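PDB 2QAS: stringent starvation protein B from Caulobacter vibrioides, which probably acts as an adaptor that delivers ssrA-tagged proteins to the ClpX unfoldase for degradation. Local coordinates for residues A[47-52]-A[108-113]. Numbering follows the deposited sequence.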
loop_
_atom_site.group_PDB
_atom_site.type_symbol
_atom_site.label_atom_id
_atom_site.label_comp_id
_atom_site.label_asym_id
_atom_site.label_seq_id
_atom_site.Cartn_x
_atom_site.Cartn_y
_atom_site.Cartn_z
ATOM N N LEU A 47 1.431 -17.966 -7.472
ATOM C CA LEU A 47 0.311 -17.154 -7.008
ATOM C C LEU A 47 -1.096 -17.592 -7.367
ATOM O O LEU A 47 -1.335 -18.163 -8.418
ATOM C CB LEU A 47 0.501 -15.705 -7.490
ATOM C CG LEU A 47 1.929 -15.136 -7.432
ATOM C CD1 LEU A 47 1.948 -13.722 -7.974
ATOM C CD2 LEU A 47 2.450 -15.156 -6.003
ATOM N N TYR A 48 -2.024 -17.300 -6.463
ATOM C CA TYR A 48 -3.432 -17.576 -6.669
ATOM C C TYR A 48 -4.098 -16.207 -6.630
ATOM O O TYR A 48 -4.070 -15.527 -5.606
ATOM C CB TYR A 48 -4.001 -18.457 -5.563
ATOM C CG TYR A 48 -3.702 -19.927 -5.739
ATOM C CD1 TYR A 48 -2.444 -20.452 -5.441
ATOM C CD2 TYR A 48 -4.672 -20.792 -6.254
ATOM C CE1 TYR A 48 -2.151 -21.799 -5.654
ATOM C CE2 TYR A 48 -4.396 -22.142 -6.471
ATOM C CZ TYR A 48 -3.134 -22.640 -6.170
ATOM O OH TYR A 48 -2.868 -23.978 -6.398
ATOM N N ILE A 49 -4.668 -15.796 -7.753
ATOM C CA ILE A 49 -5.333 -14.510 -7.848
ATOM C C ILE A 49 -6.828 -14.729 -8.020
ATOM O O ILE A 49 -7.248 -15.472 -8.907
ATOM C CB ILE A 49 -4.856 -13.710 -9.087
ATOM C CG1 ILE A 49 -3.332 -13.631 -9.124
ATOM C CG2 ILE A 49 -5.473 -12.329 -9.079
ATOM C CD1 ILE A 49 -2.758 -12.962 -7.947
ATOM N N THR A 50 -7.639 -14.090 -7.185
ATOM C CA THR A 50 -9.080 -14.235 -7.328
ATOM C C THR A 50 -9.650 -12.870 -7.668
ATOM O O THR A 50 -9.282 -11.878 -7.053
ATOM C CB THR A 50 -9.726 -14.756 -6.037
ATOM O OG1 THR A 50 -9.052 -15.949 -5.612
ATOM C CG2 THR A 50 -11.191 -15.075 -6.276
ATOM N N PHE A 51 -10.534 -12.813 -8.656
ATOM C CA PHE A 51 -11.128 -11.543 -9.062
ATOM C C PHE A 51 -12.596 -11.627 -9.471
ATOM O O PHE A 51 -13.124 -12.701 -9.788
ATOM C CB PHE A 51 -10.353 -10.945 -10.229
ATOM C CG PHE A 51 -10.410 -11.778 -11.479
ATOM C CD1 PHE A 51 -9.621 -12.916 -11.609
ATOM C CD2 PHE A 51 -11.261 -11.426 -12.524
ATOM C CE1 PHE A 51 -9.677 -13.691 -12.762
ATOM C CE2 PHE A 51 -11.329 -12.190 -13.684
ATOM C CZ PHE A 51 -10.535 -13.327 -13.809
ATOM N N LYS A 52 -13.233 -10.463 -9.489
ATOM C CA LYS A 52 -14.634 -10.342 -9.860
ATOM C C LYS A 52 -14.703 -10.270 -11.378
ATOM O O LYS A 52 -14.213 -9.322 -11.979
ATOM C CB LYS A 52 -15.229 -9.068 -9.244
ATOM C CG LYS A 52 -16.736 -9.113 -9.035
ATOM C CD LYS A 52 -17.112 -10.041 -7.875
ATOM C CE LYS A 52 -18.623 -10.282 -7.815
ATOM N NZ LYS A 52 -19.392 -9.002 -7.833
ATOM N N ALA A 108 -8.160 -3.399 -9.305
ATOM C CA ALA A 108 -9.375 -3.036 -8.591
ATOM C C ALA A 108 -10.345 -4.219 -8.516
ATOM O O ALA A 108 -11.139 -4.330 -7.579
ATOM C CB ALA A 108 -10.048 -1.864 -9.281
ATOM N N ALA A 109 -10.279 -5.110 -9.500
ATOM C CA ALA A 109 -11.174 -6.259 -9.520
ATOM C C ALA A 109 -10.763 -7.345 -8.527
ATOM O O ALA A 109 -11.569 -8.194 -8.170
ATOM C CB ALA A 109 -11.247 -6.824 -10.919
ATOM N N LEU A 110 -9.515 -7.305 -8.071
ATOM C CA LEU A 110 -9.011 -8.302 -7.134
ATOM C C LEU A 110 -9.783 -8.406 -5.834
ATOM O O LEU A 110 -10.240 -7.401 -5.289
ATOM C CB LEU A 110 -7.551 -8.020 -6.804
ATOM C CG LEU A 110 -6.521 -8.722 -7.681
ATOM C CD1 LEU A 110 -6.845 -8.532 -9.151
ATOM C CD2 LEU A 110 -5.160 -8.157 -7.345
ATOM N N THR A 111 -9.918 -9.631 -5.333
ATOM C CA THR A 111 -10.609 -9.852 -4.076
ATOM C C THR A 111 -9.781 -10.759 -3.172
ATOM O O THR A 111 -10.015 -10.832 -1.969
ATOM C CB THR A 111 -12.009 -10.476 -4.281
ATOM O OG1 THR A 111 -11.878 -11.834 -4.702
ATOM C CG2 THR A 111 -12.787 -9.708 -5.334
ATOM N N ARG A 112 -8.799 -11.450 -3.737
ATOM C CA ARG A 112 -7.981 -12.317 -2.907
ATOM C C ARG A 112 -6.622 -12.598 -3.530
ATOM O O ARG A 112 -6.493 -12.666 -4.751
ATOM C CB ARG A 112 -8.712 -13.633 -2.639
ATOM C CG ARG A 112 -8.149 -14.396 -1.456
ATOM C CD ARG A 112 -8.209 -15.896 -1.667
ATOM N NE ARG A 112 -7.611 -16.619 -0.546
ATOM C CZ ARG A 112 -7.211 -17.887 -0.597
ATOM N NH1 ARG A 112 -7.344 -18.582 -1.725
ATOM N NH2 ARG A 112 -6.674 -18.463 0.477
ATOM N N PHE A 113 -5.613 -12.748 -2.679
ATOM C CA PHE A 113 -4.249 -13.023 -3.108
ATOM C C PHE A 113 -3.670 -14.066 -2.170
ATOM O O PHE A 113 -3.807 -13.938 -0.956
ATOM C CB PHE A 113 -3.391 -11.764 -3.027
ATOM C CG PHE A 113 -1.998 -11.957 -3.545
ATOM C CD1 PHE A 113 -1.759 -12.032 -4.919
ATOM C CD2 PHE A 113 -0.926 -12.097 -2.664
ATOM C CE1 PHE A 113 -0.469 -12.248 -5.409
ATOM C CE2 PHE A 113 0.370 -12.315 -3.139
ATOM C CZ PHE A 113 0.599 -12.391 -4.518
HETATM O O HOH W 1 -6.651 -16.584 -4.273
#
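Thr50 faces both Thr111 and Arg112. It is bridged to Arg112 as an antiparallel hydrogen-bonded pair. Thr50 N donates to Arg112 O at 3.0 Å in a nearly straight bond (169°). Thr50 O takes two N-H groups: Thr111 N at 2.9 Å and, more weakly, Arg112 N at 3.4 Å. Beyond the bulge, Lys52 N donates to Ala109 O at 3.1 Å.

Apolar contacts lie on the face of Ile49, Phe51, Leu110 and Phe113. Phe113 CG is anti to the backbone N (chi1 -176°), which carries the ring past Ile49 toward Leu47. Ile49 CD1 meets the ring edge near its plane, 3.3 Å from Phe113 CD1. Leu47 CD2 comes in obliquely, 3.6 Å from Phe113 CZ. The other branch of Ile49, CG2, rests on Leu110 CG at 4.0 Å. Val28 of helix 16-35 packs on Leu110 and Phe113.

Thr50 and Arg112 lie on the other face, where Thr50 CB packs on Arg112 CB at 3.7 Å. A water bonds to Thr50 OG1 and, weakly, to Tyr48 O and Arg112 NH1. Thr50 OG1 also bonds Thr73 OG1, and Thr111 OG1 bonds Glu71 OE1, tying both threonines to strand 71-76.

The arrangement is a classic beta bulge between the two central strands of a four-stranded antiparallel sheet, with helix 16-35 packed against its apolar face.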